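Local coordinates for mandelate racemase/muconate lactonizing enzyme, C-terminal domain protein (Paracoccus denitrificans, PDB 4DWD) that binds magnesium and may act as a hydro-lyase of the mandelate racemase/muconate lactonizing enzyme family in the enolase superfamily, at residues A50-F62 against R81-L95. Numbering follows the deposited sequence.
Sequences ASLGVVARDIAPF and RLVKLGPEGIATAAL
One face of the Arg-81 guanidinium carries CD1 of Phe-62, 3.8 Å from NH2. At its edge, near the plane, lies the carbonyl O of Asp-58, 3.7 Å from NH1. The Phe-62 ring is met obliquely, its plane 59° from the guanidinium. Bends at chi2 and chi3 of Arg-81 set its guanidinium beside Phe-62. Next along the chain, Leu-82 turns its two methyls to helix 49-63. Its CD2 lies on CB of Asp-58, while CD1 touches Ile-59 and meets CG1 of Val-54 tip to tip at 3.8 Å. Further along, CB of Ala-94 is a knob in the hole formed by Ser-51, Val-54, Val-55 and Ile-59. CG2 of Val-55 lies 3.7 Å from Ala-94 CB. The axes of segments 50-62 and 90-95 come within 8.2 Å and cross at -61°. CD1 of Ile-90 reaches CB of Ala-50 at 3.6 Å. Ser-51 OG stands beside its own backbone N (chi1 -68°) and donates to Ile-90 O at 2.7 Å. The bond uses a lone pair in the carbonyl plane. Ile-90 O also accepts from Ala-94 N. With alanine in place of Ser-51, the Ile-90 carbonyl would probably lose its second donor and the two segments their one cross-bond. The contact joins helix 49-63 to the end of helix 71-81, the turn after it and the start of helix 90-110. The chemistry implies a largely apolar interface, pinned by one buried hydroxyl and bordered by arginine at its exposed end.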
loop_
_atom_site.group_PDB
_atom_site.type_symbol
_atom_site.label_atom_id
_atom_site.label_comp_id
_atom_site.label_asym_id
_atom_site.label_seq_id
_atom_site.Cartn_x
_atom_site.Cartn_y
_atom_site.Cartn_z
ATOM N N ALA B 50 10.819 23.208 33.917
ATOM C CA ALA B 50 10.862 21.756 34.037
ATOM C C ALA B 50 12.149 21.207 33.402
ATOM O O ALA B 50 12.817 20.355 33.999
ATOM C CB ALA B 50 9.621 21.114 33.420
ATOM N N SER B 51 12.516 21.703 32.217
ATOM C CA SER B 51 13.783 21.273 31.607
ATOM C C SER B 51 15.001 21.590 32.483
ATOM O O SER B 51 15.906 20.774 32.622
ATOM C CB SER B 51 13.982 21.858 30.206
ATOM O OG SER B 51 13.043 21.324 29.285
ATOM N N LEU B 52 15.011 22.782 33.069
ATOM C CA LEU B 52 16.094 23.174 33.957
ATOM C C LEU B 52 16.174 22.281 35.200
ATOM O O LEU B 52 17.274 21.942 35.643
ATOM C CB LEU B 52 15.952 24.645 34.352
ATOM C CG LEU B 52 16.139 25.676 33.226
ATOM C CD1 LEU B 52 15.877 27.073 33.786
ATOM C CD2 LEU B 52 17.528 25.598 32.594
ATOM N N GLY B 53 15.022 21.886 35.735
ATOM C CA GLY B 53 14.976 20.938 36.847
ATOM C C GLY B 53 15.538 19.572 36.473
ATOM O O GLY B 53 16.245 18.943 37.264
ATOM N N VAL B 54 15.247 19.109 35.255
ATOM C CA VAL B 54 15.794 17.839 34.785
ATOM C C VAL B 54 17.314 17.952 34.632
ATOM O O VAL B 54 18.050 17.040 35.011
ATOM C CB VAL B 54 15.087 17.385 33.486
ATOM C CG1 VAL B 54 15.841 16.238 32.829
ATOM C CG2 VAL B 54 13.650 16.963 33.778
ATOM N N VAL B 55 17.800 19.082 34.113
ATOM C CA VAL B 55 19.259 19.301 34.076
ATOM C C VAL B 55 19.867 19.208 35.488
ATOM O O VAL B 55 20.807 18.440 35.716
ATOM C CB VAL B 55 19.627 20.649 33.413
ATOM C CG1 VAL B 55 21.125 20.931 33.514
ATOM C CG2 VAL B 55 19.199 20.661 31.947
ATOM N N ALA B 56 19.316 19.972 36.431
ATOM C CA ALA B 56 19.888 20.057 37.776
ATOM C C ALA B 56 19.829 18.724 38.533
ATOM O O ALA B 56 20.799 18.328 39.182
ATOM C CB ALA B 56 19.192 21.146 38.579
ATOM N N ARG B 57 18.696 18.031 38.451
ATOM C CA ARG B 57 18.510 16.821 39.257
ATOM C C ARG B 57 19.071 15.573 38.591
ATOM O O ARG B 57 19.620 14.696 39.262
ATOM C CB ARG B 57 17.027 16.573 39.535
ATOM C CG ARG B 57 16.339 17.532 40.487
ATOM C CD ARG B 57 14.959 16.993 40.861
ATOM N NE ARG B 57 14.119 16.740 39.685
ATOM C CZ ARG B 57 13.440 17.682 39.030
ATOM N NH1 ARG B 57 13.474 18.946 39.438
ATOM N NH2 ARG B 57 12.719 17.360 37.974
ATOM N N ASP B 58 18.896 15.478 37.277
ATOM C CA ASP B 58 19.130 14.215 36.576
ATOM C C ASP B 58 20.423 14.183 35.767
ATOM O O ASP B 58 21.141 13.172 35.777
ATOM C CB ASP B 58 17.930 13.847 35.697
ATOM C CG ASP B 58 16.616 13.835 36.462
ATOM O OD1 ASP B 58 16.592 13.426 37.652
ATOM O OD2 ASP B 58 15.591 14.231 35.879
ATOM N N ILE B 59 20.726 15.274 35.071
ATOM C CA ILE B 59 21.843 15.283 34.126
ATOM C C ILE B 59 23.147 15.760 34.753
ATOM O O ILE B 59 24.178 15.092 34.629
ATOM C CB ILE B 59 21.500 16.101 32.864
ATOM C CG1 ILE B 59 20.238 15.539 32.196
ATOM C CG2 ILE B 59 22.666 16.113 31.887
ATOM C CD1 ILE B 59 19.674 16.421 31.097
ATOM N N ALA B 60 23.093 16.913 35.418
ATOM C CA ALA B 60 24.277 17.518 36.033
ATOM C C ALA B 60 25.118 16.548 36.883
ATOM O O ALA B 60 26.331 16.481 36.682
ATOM C CB ALA B 60 23.896 18.763 36.826
ATOM N N PRO B 61 24.491 15.789 37.816
ATOM C CA PRO B 61 25.323 14.904 38.647
ATOM C C PRO B 61 26.059 13.855 37.823
ATOM O O PRO B 61 27.131 13.408 38.217
ATOM C CB PRO B 61 24.314 14.220 39.583
ATOM C CG PRO B 61 23.105 15.083 39.567
ATOM C CD PRO B 61 23.073 15.773 38.237
ATOM N N PHE B 62 25.499 13.478 36.678
ATOM C CA PHE B 62 26.127 12.485 35.814
ATOM C C PHE B 62 27.273 13.066 34.984
ATOM O O PHE B 62 28.294 12.416 34.794
ATOM C CB PHE B 62 25.081 11.838 34.905
ATOM C CG PHE B 62 25.670 10.948 33.851
ATOM C CD1 PHE B 62 26.103 9.662 34.172
ATOM C CD2 PHE B 62 25.808 11.397 32.533
ATOM C CE1 PHE B 62 26.656 8.838 33.203
ATOM C CE2 PHE B 62 26.354 10.571 31.559
ATOM C CZ PHE B 62 26.783 9.294 31.897
ATOM N N ARG B 81 18.645 6.925 30.165
ATOM C CA ARG B 81 18.257 7.057 31.586
ATOM C C ARG B 81 16.952 7.842 31.740
ATOM O O ARG B 81 16.152 7.572 32.647
ATOM C CB ARG B 81 19.348 7.760 32.399
ATOM C CG ARG B 81 20.685 7.039 32.396
ATOM C CD ARG B 81 21.331 6.946 33.769
ATOM N NE ARG B 81 21.311 8.189 34.531
ATOM C CZ ARG B 81 22.209 8.508 35.463
ATOM N NH1 ARG B 81 22.110 9.660 36.115
ATOM N NH2 ARG B 81 23.216 7.686 35.734
ATOM N N LEU B 82 16.750 8.816 30.856
ATOM C CA LEU B 82 15.617 9.732 30.953
ATOM C C LEU B 82 14.428 9.340 30.076
ATOM O O LEU B 82 13.441 10.078 29.993
ATOM C CB LEU B 82 16.052 11.150 30.569
ATOM C CG LEU B 82 17.097 11.864 31.414
ATOM C CD1 LEU B 82 17.273 13.280 30.903
ATOM C CD2 LEU B 82 16.685 11.849 32.874
ATOM N N VAL B 83 14.497 8.178 29.438
ATOM C CA VAL B 83 13.519 7.854 28.400
ATOM C C VAL B 83 12.089 7.847 28.942
ATOM O O VAL B 83 11.162 8.259 28.251
ATOM C CB VAL B 83 13.888 6.520 27.689
ATOM C CG1 VAL B 83 13.777 5.338 28.642
ATOM C CG2 VAL B 83 13.045 6.294 26.437
ATOM N N LYS B 84 11.915 7.426 30.195
ATOM C CA LYS B 84 10.568 7.319 30.760
ATOM C C LYS B 84 10.012 8.662 31.214
ATOM O O LYS B 84 8.892 8.720 31.710
ATOM C CB LYS B 84 10.517 6.285 31.894
ATOM C CG LYS B 84 11.023 4.886 31.540
ATOM C CD LYS B 84 9.865 3.995 31.133
ATOM C CE LYS B 84 10.274 2.541 30.972
ATOM N NZ LYS B 84 9.222 1.622 31.489
ATOM N N LEU B 85 10.780 9.736 31.000
ATOM C CA LEU B 85 10.267 11.105 31.152
ATOM C C LEU B 85 9.568 11.600 29.895
ATOM O O LEU B 85 9.075 12.729 29.857
ATOM C CB LEU B 85 11.376 12.088 31.573
ATOM C CG LEU B 85 12.091 11.792 32.893
ATOM C CD1 LEU B 85 13.139 12.866 33.150
ATOM C CD2 LEU B 85 11.098 11.683 34.051
ATOM N N GLY B 86 9.527 10.750 28.873
ATOM C CA GLY B 86 8.853 11.062 27.626
ATOM C C GLY B 86 9.572 10.358 26.486
ATOM O O GLY B 86 9.129 9.311 26.030
ATOM N N PRO B 87 10.707 10.912 26.037
ATOM C CA PRO B 87 11.407 12.097 26.540
ATOM C C PRO B 87 11.053 13.389 25.812
ATOM O O PRO B 87 11.689 14.432 26.057
ATOM C CB PRO B 87 12.869 11.729 26.319
ATOM C CG PRO B 87 12.825 10.955 25.028
ATOM C CD PRO B 87 11.530 10.166 25.060
ATOM N N GLU B 88 10.042 13.329 24.948
ATOM C CA GLU B 88 9.664 14.478 24.117
ATOM C C GLU B 88 9.453 15.734 24.941
ATOM O O GLU B 88 8.779 15.717 25.976
ATOM C CB GLU B 88 8.355 14.213 23.373
ATOM C CG GLU B 88 8.408 13.126 22.303
ATOM C CD GLU B 88 8.028 11.760 22.839
ATOM O OE1 GLU B 88 8.251 11.487 24.043
ATOM O OE2 GLU B 88 7.515 10.940 22.042
ATOM N N GLY B 89 9.999 16.847 24.454
ATOM C CA GLY B 89 9.717 18.154 25.055
ATOM C C GLY B 89 10.680 18.470 26.182
ATOM O O GLY B 89 11.816 18.863 25.949
ATOM N N ILE B 90 10.218 18.303 27.414
ATOM C CA ILE B 90 11.023 18.704 28.564
ATOM C C ILE B 90 12.413 18.053 28.590
ATOM O O ILE B 90 13.439 18.739 28.715
ATOM C CB ILE B 90 10.267 18.402 29.870
ATOM C CG1 ILE B 90 9.082 19.370 30.020
ATOM C CG2 ILE B 90 11.198 18.551 31.074
ATOM C CD1 ILE B 90 8.029 18.919 31.015
ATOM N N ALA B 91 12.457 16.729 28.461
ATOM C CA ALA B 91 13.728 16.027 28.557
ATOM C C ALA B 91 14.603 16.234 27.325
ATOM O O ALA B 91 15.815 16.424 27.460
ATOM C CB ALA B 91 13.514 14.541 28.851
ATOM N N THR B 92 14.021 16.198 26.122
ATOM C CA THR B 92 14.853 16.443 24.949
ATOM C C THR B 92 15.435 17.862 24.930
ATOM O O THR B 92 16.551 18.044 24.453
ATOM C CB THR B 92 14.147 16.127 23.607
ATOM O OG1 THR B 92 12.934 16.891 23.479
ATOM C CG2 THR B 92 13.814 14.624 23.514
ATOM N N ALA B 93 14.696 18.851 25.438
ATOM C CA ALA B 93 15.239 20.224 25.514
ATOM C C ALA B 93 16.367 20.322 26.537
ATOM O O ALA B 93 17.359 21.012 26.298
ATOM C CB ALA B 93 14.148 21.237 25.822
ATOM N N ALA B 94 16.221 19.633 27.671
ATOM C CA ALA B 94 17.306 19.550 28.659
ATOM C C ALA B 94 18.579 18.961 28.054
ATOM O O ALA B 94 19.678 19.494 28.235
ATOM C CB ALA B 94 16.851 18.734 29.853
ATOM N N LEU B 95 18.413 17.866 27.319
ATOM C CA LEU B 95 19.531 17.209 26.639
ATOM C C LEU B 95 20.139 18.100 25.546
ATOM O O LEU B 95 21.366 18.201 25.445
ATOM C CB LEU B 95 19.090 15.862 26.077
ATOM C CG LEU B 95 18.773 14.814 27.145
ATOM C CD1 LEU B 95 17.947 13.679 26.543
ATOM C CD2 LEU B 95 20.047 14.271 27.768
#